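Local coordinates for protein aminoacyl-tRNA synthetase (Cryptosporidium parvum, PDB 5F9Z) that probably charges tRNA with proline in an ATP-dependent reaction as a prolyl-tRNA synthetase, and binds the inhibitor halofuginone together with an ATP analogue, at residues Ile152-Phe157 and Arg167-Gln172; His175-Thr180 and Glu266-Thr271; Ser226-Ile231 and Ser476-Asn481; Trp443-Ser448 and Lys503-Gly508. All coordinates share one frame; numbering follows the deposited sequence.

Interaction 1: residues Ile152-Phe157 and Arg167-Gln172; sequences IVRWEF and REFLWQ. With ANP (phosphoaminophosphonic acid-adenylate ester), chain D; HFG (7-bromo-6-chloro-3-{3-[(2R,3S)-3-hydroxypiperidin-2-yl]-2-oxopropyl}quinazolin-4(3H)-one), chain E.
Phe169 holds CG between its backbone N and carbonyl carbon (chi1 55°), which lays its ring beside Ile152, whose CG1 lies next to its own N (chi1 -63°) and thereby reaches Trp171. Ile152 CB sits over one Phe169 face, and CG2 comes 3.5 Å from Phe169 CZ. Ile152 CG1 stands over the five-membered ring of Trp171, 3.3 Å from NE1. On the opposite Phe169 face lies the adenine of the ATP analogue, its N1 3.3 Å from Phe169 CD2. The extended Arg154 brings its guanidinium between Phe169 CZ on one face and quinazolinone N1 of halofuginone on the other; its NH1 (2.8 Å) and NH2 (3.0 Å) both donate to phosphate oxygen O1A. Glu156 OE2 accepts a weak bond from adenine N6, while OE1 pairs with Arg165. The Arg167 guanidinium stacks on Trp155, centres 3.6 Å apart; Glu156 O lies in the guanidinium plane and accepts from Arg167 NH2 at 3.2 Å. Backbone bonds pair Ile152 with Phe169 and join Arg154 N to Arg167 O. Two antiparallel strands joined by a loop, with an arginine on the alpha-phosphate, are the signature of motif 2 in class II aminoacyl-tRNA synthetases.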
# COMPACT_ATOMS: atom_id res chain seq x y z
N ILE A 152 2.43 9.47 -11.98
CA ILE A 152 2.13 8.73 -13.19
C ILE A 152 0.70 9.05 -13.60
O ILE A 152 -0.19 9.17 -12.75
CB ILE A 152 2.30 7.21 -12.98
CG1 ILE A 152 3.75 6.87 -12.65
CG2 ILE A 152 1.84 6.44 -14.21
CD1 ILE A 152 4.71 7.10 -13.80
N VAL A 153 0.48 9.21 -14.90
CA VAL A 153 -0.85 9.45 -15.45
C VAL A 153 -1.21 8.28 -16.35
O VAL A 153 -0.51 8.00 -17.33
CB VAL A 153 -0.92 10.78 -16.23
CG1 VAL A 153 -2.29 10.92 -16.87
CG2 VAL A 153 -0.64 11.95 -15.30
N ARG A 154 -2.29 7.59 -16.00
CA ARG A 154 -2.86 6.54 -16.83
C ARG A 154 -4.37 6.73 -16.85
O ARG A 154 -5.00 6.80 -15.80
CB ARG A 154 -2.53 5.14 -16.29
CG ARG A 154 -1.05 4.81 -16.23
CD ARG A 154 -0.84 3.44 -15.62
NE ARG A 154 0.57 3.12 -15.44
CZ ARG A 154 1.02 2.00 -14.88
NH1 ARG A 154 0.16 1.09 -14.43
NH2 ARG A 154 2.32 1.79 -14.76
N TRP A 155 -4.94 6.83 -18.05
CA TRP A 155 -6.39 7.01 -18.18
C TRP A 155 -7.06 5.67 -17.93
O TRP A 155 -7.38 4.90 -18.84
CB TRP A 155 -6.74 7.59 -19.55
CG TRP A 155 -7.67 8.77 -19.44
CD1 TRP A 155 -8.94 8.86 -19.93
CD2 TRP A 155 -7.41 10.00 -18.77
NE1 TRP A 155 -9.47 10.09 -19.63
CE2 TRP A 155 -8.55 10.81 -18.91
CE3 TRP A 155 -6.31 10.51 -18.07
CZ2 TRP A 155 -8.64 12.09 -18.37
CZ3 TRP A 155 -6.39 11.79 -17.54
CH2 TRP A 155 -7.55 12.56 -17.69
N GLU A 156 -7.26 5.38 -16.64
CA GLU A 156 -7.86 4.12 -16.23
C GLU A 156 -9.28 4.00 -16.77
O GLU A 156 -10.09 4.92 -16.62
CB GLU A 156 -7.86 4.01 -14.71
CG GLU A 156 -6.48 4.07 -14.07
CD GLU A 156 -5.68 2.80 -14.29
OE1 GLU A 156 -6.29 1.75 -14.56
OE2 GLU A 156 -4.43 2.86 -14.19
N PHE A 157 -9.58 2.86 -17.39
CA PHE A 157 -10.93 2.62 -17.88
C PHE A 157 -11.85 2.14 -16.76
O PHE A 157 -13.05 2.47 -16.77
CB PHE A 157 -10.91 1.59 -19.01
CG PHE A 157 -12.28 1.21 -19.51
CD1 PHE A 157 -12.98 2.05 -20.36
CD2 PHE A 157 -12.86 0.02 -19.12
CE1 PHE A 157 -14.24 1.70 -20.82
CE2 PHE A 157 -14.12 -0.34 -19.57
CZ PHE A 157 -14.81 0.51 -20.42
N ARG A 167 -6.29 8.01 -11.64
CA ARG A 167 -5.76 8.34 -12.96
C ARG A 167 -4.42 9.06 -12.86
O ARG A 167 -3.58 8.94 -13.76
CB ARG A 167 -6.77 9.16 -13.75
CG ARG A 167 -7.95 8.33 -14.22
CD ARG A 167 -8.85 9.10 -15.17
NE ARG A 167 -9.73 8.20 -15.92
CZ ARG A 167 -10.68 8.61 -16.75
NH1 ARG A 167 -10.88 9.91 -16.95
NH2 ARG A 167 -11.42 7.73 -17.39
N GLU A 168 -4.20 9.81 -11.79
CA GLU A 168 -2.87 10.25 -11.41
C GLU A 168 -2.56 9.69 -10.03
O GLU A 168 -3.33 9.90 -9.08
CB GLU A 168 -2.73 11.78 -11.38
CG GLU A 168 -1.29 12.21 -11.11
CD GLU A 168 -1.15 13.66 -10.70
OE1 GLU A 168 -2.19 14.32 -10.50
OE2 GLU A 168 -0.01 14.14 -10.56
N PHE A 169 -1.44 8.98 -9.92
CA PHE A 169 -0.97 8.47 -8.65
C PHE A 169 0.51 8.77 -8.49
O PHE A 169 1.24 8.88 -9.48
CB PHE A 169 -1.22 6.96 -8.50
CG PHE A 169 -0.63 6.12 -9.61
CD1 PHE A 169 0.66 5.65 -9.53
CD2 PHE A 169 -1.39 5.80 -10.72
CE1 PHE A 169 1.20 4.87 -10.54
CE2 PHE A 169 -0.86 5.02 -11.74
CZ PHE A 169 0.43 4.56 -11.65
N LEU A 170 0.93 8.93 -7.25
CA LEU A 170 2.35 9.04 -6.93
C LEU A 170 2.91 7.64 -6.74
O LEU A 170 2.25 6.77 -6.16
CB LEU A 170 2.56 9.87 -5.66
CG LEU A 170 1.96 11.28 -5.68
CD1 LEU A 170 2.30 12.01 -4.39
CD2 LEU A 170 2.46 12.04 -6.89
N TRP A 171 4.12 7.42 -7.23
CA TRP A 171 4.71 6.10 -7.10
C TRP A 171 6.22 6.20 -7.05
O TRP A 171 6.81 7.27 -7.22
CB TRP A 171 4.24 5.15 -8.22
CG TRP A 171 5.03 5.13 -9.52
CD1 TRP A 171 5.93 6.06 -9.97
CD2 TRP A 171 4.97 4.11 -10.53
NE1 TRP A 171 6.43 5.67 -11.19
CE2 TRP A 171 5.85 4.48 -11.55
CE3 TRP A 171 4.24 2.92 -10.65
CZ2 TRP A 171 6.03 3.71 -12.70
CZ3 TRP A 171 4.43 2.15 -11.79
CH2 TRP A 171 5.31 2.55 -12.80
N GLN A 172 6.83 5.05 -6.81
CA GLN A 172 8.27 4.86 -6.91
C GLN A 172 8.50 3.79 -7.96
O GLN A 172 7.80 2.77 -7.97
CB GLN A 172 8.83 4.45 -5.54
CG GLN A 172 10.11 3.65 -5.55
CD GLN A 172 9.87 2.18 -5.85
OE1 GLN A 172 9.00 1.54 -5.27
NE2 GLN A 172 10.63 1.66 -6.80
PG ANP D . -3.39 -3.28 -13.03
O1G ANP D . -3.91 -4.24 -14.06
O2G ANP D . -4.31 -3.35 -11.75
O3G ANP D . -3.43 -1.81 -13.62
PB ANP D . -0.65 -2.78 -13.37
O1B ANP D . 0.25 -3.68 -14.28
O2B ANP D . -1.29 -1.72 -14.21
N3B ANP D . -1.81 -3.71 -12.61
PA ANP D . 1.75 -1.73 -12.51
O1A ANP D . 1.92 -0.98 -13.77
O2A ANP D . 2.54 -3.04 -12.45
O3A ANP D . 0.22 -2.11 -12.27
O5' ANP D . 2.13 -0.77 -11.32
C5' ANP D . 2.81 -1.25 -10.14
C4' ANP D . 1.84 -1.28 -8.99
O4' ANP D . 1.16 -0.01 -8.91
C3' ANP D . 0.72 -2.31 -9.10
O3' ANP D . 1.15 -3.57 -8.58
C2' ANP D . -0.40 -1.70 -8.26
O2' ANP D . -0.28 -2.07 -6.89
C1' ANP D . -0.16 -0.19 -8.42
N9 ANP D . -1.08 0.47 -9.35
C8 ANP D . -1.36 0.10 -10.64
N7 ANP D . -2.21 0.88 -11.25
C5 ANP D . -2.51 1.84 -10.29
C6 ANP D . -3.37 2.96 -10.31
N6 ANP D . -4.10 3.32 -11.36
N1 ANP D . -3.44 3.71 -9.19
C2 ANP D . -2.70 3.36 -8.13
N3 ANP D . -1.87 2.32 -7.99
C4 ANP D . -1.82 1.60 -9.12
O4' HFG E . 4.68 -0.43 -15.58
C21 HFG E . 4.69 -1.61 -15.72
C3' HFG E . 5.89 -2.46 -15.21
C2' HFG E . 6.76 -1.72 -14.19
N1' HFG E . 7.25 -0.53 -14.73
C6' HFG E . 7.66 0.38 -13.70
C5' HFG E . 7.88 -0.32 -12.35
C4' HFG E . 6.68 -0.95 -11.87
C39 HFG E . 5.90 -1.46 -12.93
O7' HFG E . 5.25 -2.77 -12.51
C1' HFG E . 3.43 -2.37 -16.45
N3 HFG E . 2.59 -1.34 -17.20
C4 HFG E . 3.10 -0.73 -18.34
O11 HFG E . 4.22 -1.02 -18.75
C10 HFG E . 2.34 0.19 -19.01
C5 HFG E . 2.84 0.84 -20.20
C2 HFG E . 1.38 -1.03 -16.77
N1 HFG E . 0.61 -0.13 -17.40
C9 HFG E . 1.08 0.49 -18.52
C8 HFG E . 0.28 1.43 -19.18
C7 HFG E . 0.77 2.07 -20.35
BR1 HFG E . -0.35 3.38 -21.27
C6 HFG E . 2.05 1.77 -20.84
CL1 HFG E . 2.65 2.56 -22.30

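Interaction 2: residues His175-Thr180 and Glu266-Thr271; sequences HTAHST and EYAHQT
In the antiparallel sheet of the class II synthetase catalytic core, Thr176 and His178 on strand 168-178 form hydrogen-bonded pairs with Thr271 and His269 on strand 265-276. Between them Ala177 faces Gln270 as a non-hydrogen-bonded pair, with backbones close enough to bring the two CA atoms within 4.2 Å. Thr176, His178, His269 and Thr271 share one face of the sheet. Thr271 and Thr176 each tuck OG1 between backbone N and carbonyl carbon (chi1 80° and 66°), which turns the two hydroxyls to one another; their modelled separation is too short to be taken literally. Thr176 OG1 is also hydrogen-bonded to His178 NE2 at 2.8 Å, and ND1 of that ring is bonded to Glu183 of helix 181-202, which fixes its rotation. Thr271 CG2 approaches the same imidazole obliquely, whereas His269 O lies at its edge. Ala177 and Gln270 share the other face; Ala177 CB meets Ala268 CB at 4.1 Å, and a water accepts from Gln270 NE2 and donates to Thr176 O. His175, at the start of the pairing, touches the bound halofuginone and is held by Tyr129 and Glu173.

Where strand 168-178 ends, the peptide carbon of Thr180 lies over one face of the His269 ring, 3.4 Å from CG. His269 NE2 donates in its ring plane to Glu266 OE1, at 2.6 Å and almost straight (170°). Ser179 O comes near that carboxylate as a second acceptor, and a water reconciles the two by donating to Ser179 O at 3.1 Å and to Glu266 OE2 at 3.0 Å.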
# COMPACT_ATOMS: atom_id res chain seq x y z
N HIS A 175 14.66 0.85 -11.46
CA HIS A 175 15.10 0.13 -12.65
C HIS A 175 16.58 -0.18 -12.49
O HIS A 175 17.40 0.74 -12.40
CB HIS A 175 14.85 0.95 -13.92
CG HIS A 175 13.41 1.27 -14.15
ND1 HIS A 175 12.61 0.55 -15.02
CD2 HIS A 175 12.62 2.23 -13.62
CE1 HIS A 175 11.39 1.06 -15.02
NE2 HIS A 175 11.37 2.08 -14.18
N THR A 176 16.92 -1.46 -12.45
CA THR A 176 18.29 -1.90 -12.26
C THR A 176 18.73 -2.74 -13.46
O THR A 176 17.91 -3.34 -14.15
CB THR A 176 18.45 -2.72 -10.98
OG1 THR A 176 17.71 -3.94 -11.09
CG2 THR A 176 17.94 -1.93 -9.78
N ALA A 177 20.04 -2.76 -13.69
CA ALA A 177 20.65 -3.58 -14.73
C ALA A 177 21.85 -4.30 -14.13
O ALA A 177 22.64 -3.71 -13.39
CB ALA A 177 21.08 -2.74 -15.93
N HIS A 178 21.98 -5.59 -14.45
CA HIS A 178 23.00 -6.43 -13.86
C HIS A 178 23.71 -7.23 -14.94
O HIS A 178 23.20 -7.40 -16.05
CB HIS A 178 22.40 -7.38 -12.81
CG HIS A 178 21.51 -6.70 -11.82
ND1 HIS A 178 21.94 -6.31 -10.57
CD2 HIS A 178 20.21 -6.32 -11.90
CE1 HIS A 178 20.94 -5.73 -9.92
NE2 HIS A 178 19.88 -5.73 -10.71
N SER A 179 24.90 -7.72 -14.61
CA SER A 179 25.69 -8.50 -15.55
C SER A 179 25.28 -9.97 -15.58
O SER A 179 25.65 -10.68 -16.53
CB SER A 179 27.18 -8.39 -15.21
OG SER A 179 27.46 -8.98 -13.95
N THR A 180 24.54 -10.44 -14.58
CA THR A 180 24.11 -11.83 -14.52
C THR A 180 22.64 -11.90 -14.15
O THR A 180 22.12 -11.03 -13.44
CB THR A 180 24.93 -12.64 -13.50
OG1 THR A 180 24.80 -12.05 -12.20
CG2 THR A 180 26.40 -12.68 -13.90
N GLU A 266 27.14 -9.04 -24.12
CA GLU A 266 26.02 -9.71 -23.49
C GLU A 266 24.97 -8.67 -23.11
O GLU A 266 25.31 -7.56 -22.69
CB GLU A 266 26.47 -10.48 -22.24
CG GLU A 266 25.37 -11.30 -21.58
CD GLU A 266 25.82 -11.93 -20.27
OE1 GLU A 266 24.97 -12.15 -19.39
OE2 GLU A 266 27.03 -12.20 -20.13
N TYR A 267 23.70 -9.03 -23.27
CA TYR A 267 22.61 -8.14 -22.92
C TYR A 267 22.43 -8.08 -21.41
O TYR A 267 22.61 -9.09 -20.71
CB TYR A 267 21.32 -8.58 -23.60
CG TYR A 267 21.31 -8.36 -25.09
CD1 TYR A 267 21.21 -7.09 -25.63
CD2 TYR A 267 21.40 -9.44 -25.97
CE1 TYR A 267 21.20 -6.88 -27.00
CE2 TYR A 267 21.39 -9.25 -27.34
CZ TYR A 267 21.29 -7.97 -27.85
OH TYR A 267 21.28 -7.77 -29.21
N ALA A 268 22.07 -6.90 -20.91
CA ALA A 268 21.96 -6.70 -19.48
C ALA A 268 20.75 -7.43 -18.91
O ALA A 268 19.72 -7.60 -19.57
CB ALA A 268 21.86 -5.20 -19.16
N HIS A 269 20.89 -7.88 -17.66
CA HIS A 269 19.81 -8.54 -16.93
C HIS A 269 19.16 -7.51 -16.02
O HIS A 269 19.74 -7.10 -15.01
CB HIS A 269 20.35 -9.73 -16.13
CG HIS A 269 21.17 -10.68 -16.95
ND1 HIS A 269 20.66 -11.86 -17.44
CD2 HIS A 269 22.45 -10.62 -17.37
CE1 HIS A 269 21.59 -12.50 -18.12
NE2 HIS A 269 22.69 -11.76 -18.10
N GLN A 270 17.95 -7.08 -16.38
CA GLN A 270 17.31 -5.94 -15.76
C GLN A 270 16.19 -6.38 -14.81
O GLN A 270 15.64 -7.47 -14.92
CB GLN A 270 16.73 -4.99 -16.81
CG GLN A 270 17.77 -4.39 -17.74
CD GLN A 270 17.14 -3.55 -18.83
OE1 GLN A 270 16.94 -4.02 -19.95
NE2 GLN A 270 16.83 -2.30 -18.52
N THR A 271 15.89 -5.49 -13.86
CA THR A 271 14.74 -5.63 -12.98
C THR A 271 14.00 -4.30 -12.93
O THR A 271 14.56 -3.24 -13.21
CB THR A 271 15.14 -6.02 -11.54
OG1 THR A 271 15.58 -4.86 -10.83
CG2 THR A 271 16.26 -7.05 -11.55
O HOH W 1 15.79 -1.97 -15.81
O HOH W 2 28.34 -12.03 -17.43

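Interaction 3: residues Ser226-Ile231 and Ser476-Asn481; sequences SIEGFI and SLCIPN
Glu228 leaves strand 223-231 with CB directed at Leu477 and Cys478, the sulfur of Cys478 lying 4.4 Å from Glu228 CB. CG goes beside the backbone N (chi1 -62°), and a bend at chi2 (-63°) folds the chain so that its middle, not just its end, meets the other strand. CG therefore touches Cys478 SG at 3.7 Å and lies equally near Leu477 O, an aliphatic contact with both a thiol and a carbonyl. Next, CD comes 3.5 Å from Leu477 O. At the tip the two oxygens part ways. OE2 reaches the aliphatic Leu477 CB at 3.9 Å, while OE1 turns back along its own strand and accepts a 2.8 Å hydrogen bond from Ser226 OG, on the anti side of the carboxylate. That hydroxyl also packs against Cys478 CB.

No hydrogen bond passes directly between 226-231 and 476-481: the carboxylate and Leu477 O are both acceptors. Lys212 reconciles them, since its NZ forms a salt bridge with Glu228 OE1 and donates to Leu477 O. The buried carboxylate thus has two donors at OE1, which would favour its charged form.

Residues 226-231 belong to the catalytic core and 476-481 to the C-terminal region, and the contact joins the two. The strand axes run 7.3 Å apart at 125°, too far for direct pairing, and strand 208-211 pairs with both. Leu477 and Cys478 form a classic beta bulge opposite Leu506 of strand 503-508. Ile227 points away from this contact onto helix 181-202, and Leu477 also touches Ala237 of strand 236-247.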
# COMPACT_ATOMS: atom_id res chain seq x y z
N SER A 226 5.15 -10.55 -6.68
CA SER A 226 4.28 -9.51 -6.15
C SER A 226 3.90 -9.84 -4.71
O SER A 226 4.15 -10.94 -4.22
CB SER A 226 3.02 -9.35 -7.00
OG SER A 226 2.18 -10.48 -6.87
N ILE A 227 3.31 -8.85 -4.05
CA ILE A 227 2.65 -9.03 -2.76
C ILE A 227 1.18 -8.73 -2.97
O ILE A 227 0.82 -7.66 -3.47
CB ILE A 227 3.26 -8.13 -1.68
CG1 ILE A 227 3.53 -6.73 -2.21
CG2 ILE A 227 4.55 -8.74 -1.14
CD1 ILE A 227 3.97 -5.74 -1.15
N GLU A 228 0.32 -9.68 -2.60
CA GLU A 228 -1.11 -9.56 -2.81
C GLU A 228 -1.80 -9.22 -1.49
O GLU A 228 -1.61 -9.92 -0.49
CB GLU A 228 -1.70 -10.85 -3.39
CG GLU A 228 -1.14 -11.24 -4.75
CD GLU A 228 -1.45 -10.22 -5.83
OE1 GLU A 228 -0.50 -9.70 -6.45
OE2 GLU A 228 -2.64 -9.94 -6.07
N GLY A 229 -2.58 -8.14 -1.50
CA GLY A 229 -3.44 -7.81 -0.39
C GLY A 229 -4.87 -8.28 -0.63
O GLY A 229 -5.21 -8.83 -1.68
N PHE A 230 -5.72 -8.06 0.37
CA PHE A 230 -7.10 -8.49 0.28
C PHE A 230 -7.97 -7.63 1.19
O PHE A 230 -7.59 -7.35 2.33
CB PHE A 230 -7.25 -9.97 0.66
CG PHE A 230 -8.63 -10.52 0.45
CD1 PHE A 230 -9.11 -10.74 -0.82
CD2 PHE A 230 -9.44 -10.81 1.53
CE1 PHE A 230 -10.39 -11.25 -1.02
CE2 PHE A 230 -10.71 -11.31 1.35
CZ PHE A 230 -11.19 -11.53 0.07
N ILE A 231 -9.12 -7.22 0.67
CA ILE A 231 -10.10 -6.44 1.43
C ILE A 231 -11.31 -7.34 1.68
O ILE A 231 -12.12 -7.55 0.76
CB ILE A 231 -10.49 -5.15 0.70
CG1 ILE A 231 -9.24 -4.39 0.24
CG2 ILE A 231 -11.36 -4.28 1.59
CD1 ILE A 231 -8.34 -3.97 1.38
N SER A 476 -5.79 -16.12 -10.96
CA SER A 476 -4.69 -16.39 -10.04
C SER A 476 -4.14 -15.08 -9.50
O SER A 476 -3.78 -14.18 -10.26
CB SER A 476 -3.59 -17.18 -10.74
OG SER A 476 -2.97 -16.40 -11.75
N LEU A 477 -4.08 -14.97 -8.17
CA LEU A 477 -3.52 -13.78 -7.56
C LEU A 477 -2.00 -13.85 -7.51
O LEU A 477 -1.31 -12.94 -7.98
CB LEU A 477 -4.10 -13.59 -6.15
CG LEU A 477 -5.63 -13.58 -6.14
CD1 LEU A 477 -6.16 -13.53 -4.72
CD2 LEU A 477 -6.17 -12.42 -6.96
N CYS A 478 -1.47 -14.95 -6.97
CA CYS A 478 -0.03 -15.21 -6.97
C CYS A 478 0.19 -16.65 -6.54
O CYS A 478 -0.65 -17.24 -5.85
CB CYS A 478 0.72 -14.26 -6.03
SG CYS A 478 0.46 -14.58 -4.27
N ILE A 479 1.32 -17.21 -6.96
CA ILE A 479 1.77 -18.51 -6.48
C ILE A 479 2.59 -18.26 -5.22
O ILE A 479 3.75 -17.85 -5.32
CB ILE A 479 2.58 -19.26 -7.55
CG1 ILE A 479 1.87 -19.18 -8.91
CG2 ILE A 479 2.79 -20.70 -7.15
CD1 ILE A 479 2.70 -19.69 -10.06
N PRO A 480 2.04 -18.50 -4.03
CA PRO A 480 2.71 -18.05 -2.80
C PRO A 480 4.07 -18.69 -2.62
O PRO A 480 4.27 -19.88 -2.90
CB PRO A 480 1.74 -18.49 -1.70
CG PRO A 480 0.42 -18.68 -2.38
CD PRO A 480 0.76 -19.17 -3.75
N ASN A 481 5.03 -17.88 -2.15
CA ASN A 481 6.35 -18.41 -1.82
C ASN A 481 6.27 -19.42 -0.70
O ASN A 481 7.04 -20.40 -0.68
CB ASN A 481 7.29 -17.27 -1.44
CG ASN A 481 7.50 -16.27 -2.57
OD1 ASN A 481 7.28 -16.58 -3.74
ND2 ASN A 481 7.95 -15.07 -2.22

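Interaction 4: residues Trp443-Ser448 and Lys503-Gly508; sequences WCEDVS and KFTLFG. With ZN (zinc ion), chain F.
Trp443 presents an indole face to the rim of Phe507 in a T-shaped pair, the ring planes at 78° and the centroid of the indole five-membered ring 5.0 Å from that of the phenyl ring. Phe507 CZ leads, 3.4 Å from Trp443 CD2. The opposite indole face lies on the backbone of Glu445, whose CA sits over its centre. Thr505 comes in at the edge instead, with OG1 in the ring plane 3.2 Å from Trp443 CE3. The indole is thus held from two faces and one rim. Its reach follows from CG standing anti to the backbone N (chi1 -167°), which carries the ring along strand 503-508 as far as Phe507. One straight backbone bond, Trp443 N to Lys503 O, anchors the start of this pairing.

Glu445 and Lys503 cross obliquely beyond the ring system. The glutamate is extended past CG; the lysine curls at chi3 and chi4, bringing NZ to the syn lone pair of Glu445 OE2 in a salt bridge of 3.1 Å. A water donates to the same OE2 and lies 2.6 Å from Thr505 OG1.

Cys444 points away from strand 503-508 and binds zinc through SG at 2.3 Å; Cys449, Cys494 and Cys497 complete the site. Asp446 N donates to Cys444 SG in a long bond of 3.5 Å. A site of four cysteine sulfurs is electron-rich, so this N-H probably eases the charge on the sulfur, while the salt bridge and the aromatic pair tie the zinc-binding turn to the C-terminal strand.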
# COMPACT_ATOMS: atom_id res chain seq x y z
N TRP A 443 -3.01 -26.34 -8.36
CA TRP A 443 -3.09 -25.79 -9.70
C TRP A 443 -1.92 -26.29 -10.55
O TRP A 443 -0.81 -26.50 -10.05
CB TRP A 443 -3.10 -24.26 -9.68
CG TRP A 443 -3.49 -23.66 -10.98
CD1 TRP A 443 -4.37 -24.17 -11.89
CD2 TRP A 443 -3.01 -22.43 -11.54
NE1 TRP A 443 -4.48 -23.34 -12.97
CE2 TRP A 443 -3.65 -22.26 -12.78
CE3 TRP A 443 -2.11 -21.46 -11.11
CZ2 TRP A 443 -3.41 -21.16 -13.60
CZ3 TRP A 443 -1.87 -20.37 -11.92
CH2 TRP A 443 -2.52 -20.22 -13.15
N CYS A 444 -2.19 -26.46 -11.84
CA CYS A 444 -1.17 -26.86 -12.80
C CYS A 444 -0.39 -25.68 -13.37
O CYS A 444 0.67 -25.89 -13.97
CB CYS A 444 -1.80 -27.64 -13.95
SG CYS A 444 -2.76 -26.62 -15.10
N GLU A 445 -0.90 -24.46 -13.20
CA GLU A 445 -0.26 -23.21 -13.59
C GLU A 445 -0.15 -23.02 -15.10
O GLU A 445 0.60 -22.14 -15.55
CB GLU A 445 1.12 -23.05 -12.96
CG GLU A 445 1.11 -23.16 -11.44
CD GLU A 445 2.51 -23.14 -10.85
OE1 GLU A 445 3.45 -22.74 -11.56
OE2 GLU A 445 2.66 -23.52 -9.67
N ASP A 446 -0.87 -23.81 -15.90
CA ASP A 446 -0.86 -23.61 -17.34
C ASP A 446 -1.65 -22.36 -17.71
O ASP A 446 -2.63 -22.00 -17.06
CB ASP A 446 -1.44 -24.82 -18.06
CG ASP A 446 -0.60 -26.07 -17.88
OD1 ASP A 446 0.60 -25.94 -17.54
OD2 ASP A 446 -1.13 -27.18 -18.09
N VAL A 447 -1.20 -21.68 -18.77
CA VAL A 447 -1.92 -20.52 -19.28
C VAL A 447 -3.30 -20.92 -19.78
O VAL A 447 -4.29 -20.22 -19.56
CB VAL A 447 -1.10 -19.81 -20.38
CG1 VAL A 447 -1.92 -18.71 -21.03
CG2 VAL A 447 0.18 -19.25 -19.80
N SER A 448 -3.38 -22.07 -20.46
CA SER A 448 -4.67 -22.54 -20.97
C SER A 448 -5.64 -22.83 -19.83
O SER A 448 -6.85 -22.61 -19.97
CB SER A 448 -4.46 -23.78 -21.83
OG SER A 448 -3.73 -24.77 -21.14
N LYS A 503 1.91 -26.76 -7.64
CA LYS A 503 1.91 -26.23 -6.28
C LYS A 503 0.48 -25.81 -5.95
O LYS A 503 -0.48 -26.20 -6.63
CB LYS A 503 2.91 -25.07 -6.14
CG LYS A 503 4.38 -25.49 -6.13
CD LYS A 503 5.30 -24.28 -6.12
CE LYS A 503 5.14 -23.46 -7.39
NZ LYS A 503 5.45 -24.25 -8.61
N PHE A 504 0.33 -25.00 -4.91
CA PHE A 504 -0.94 -24.37 -4.58
C PHE A 504 -0.86 -22.89 -4.95
O PHE A 504 0.16 -22.24 -4.71
CB PHE A 504 -1.27 -24.52 -3.09
CG PHE A 504 -1.70 -25.91 -2.71
CD1 PHE A 504 -0.78 -26.93 -2.59
CD2 PHE A 504 -3.04 -26.18 -2.45
CE1 PHE A 504 -1.18 -28.20 -2.23
CE2 PHE A 504 -3.44 -27.45 -2.08
CZ PHE A 504 -2.51 -28.46 -1.98
N THR A 505 -1.93 -22.38 -5.55
CA THR A 505 -1.98 -21.01 -6.03
C THR A 505 -3.16 -20.28 -5.41
O THR A 505 -4.25 -20.84 -5.27
CB THR A 505 -2.08 -20.97 -7.57
OG1 THR A 505 -0.89 -21.54 -8.14
CG2 THR A 505 -2.24 -19.55 -8.08
N LEU A 506 -2.93 -19.02 -5.03
CA LEU A 506 -3.98 -18.19 -4.44
C LEU A 506 -4.84 -17.59 -5.55
O LEU A 506 -4.34 -16.88 -6.42
CB LEU A 506 -3.35 -17.09 -3.59
CG LEU A 506 -4.26 -16.33 -2.63
CD1 LEU A 506 -4.86 -17.28 -1.60
CD2 LEU A 506 -3.50 -15.21 -1.94
N PHE A 507 -6.14 -17.89 -5.51
CA PHE A 507 -7.09 -17.40 -6.50
C PHE A 507 -8.09 -16.45 -5.84
O PHE A 507 -8.25 -16.42 -4.62
CB PHE A 507 -7.85 -18.55 -7.16
CG PHE A 507 -7.02 -19.34 -8.13
CD1 PHE A 507 -6.27 -20.43 -7.71
CD2 PHE A 507 -7.00 -19.01 -9.48
CE1 PHE A 507 -5.51 -21.16 -8.60
CE2 PHE A 507 -6.25 -19.73 -10.38
CZ PHE A 507 -5.50 -20.81 -9.94
N GLY A 508 -8.77 -15.68 -6.68
CA GLY A 508 -9.81 -14.79 -6.21
C GLY A 508 -10.04 -13.65 -7.17
O GLY A 508 -9.30 -13.44 -8.13
ZN ZN F . -4.98 -26.92 -14.54
O HOH W 3 0.42 -23.77 -8.24

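How the interactions relate
Interactions 1 and 2 share strand 168-178, with centres 27 Å apart, and line different stretches of one catalytic sheet: interaction 1 holds both the ATP analogue and halofuginone, and interaction 2 reaches halofuginone through His175. Interaction 3 lies near the nucleotide, the Ser226 side chain about 6 Å from it, and links the core to the C-terminal domain. There it meets interaction 4 directly, centres 12 Å apart: Leu477 N is 2.6 Å from Leu506 O, and Cys478 O 3.0 Å from Leu506 N, both probable hydrogen bonds. The zinc-bearing contact, 443-448 with 503-508, stays about 17 Å (nearest atoms) from interaction 1.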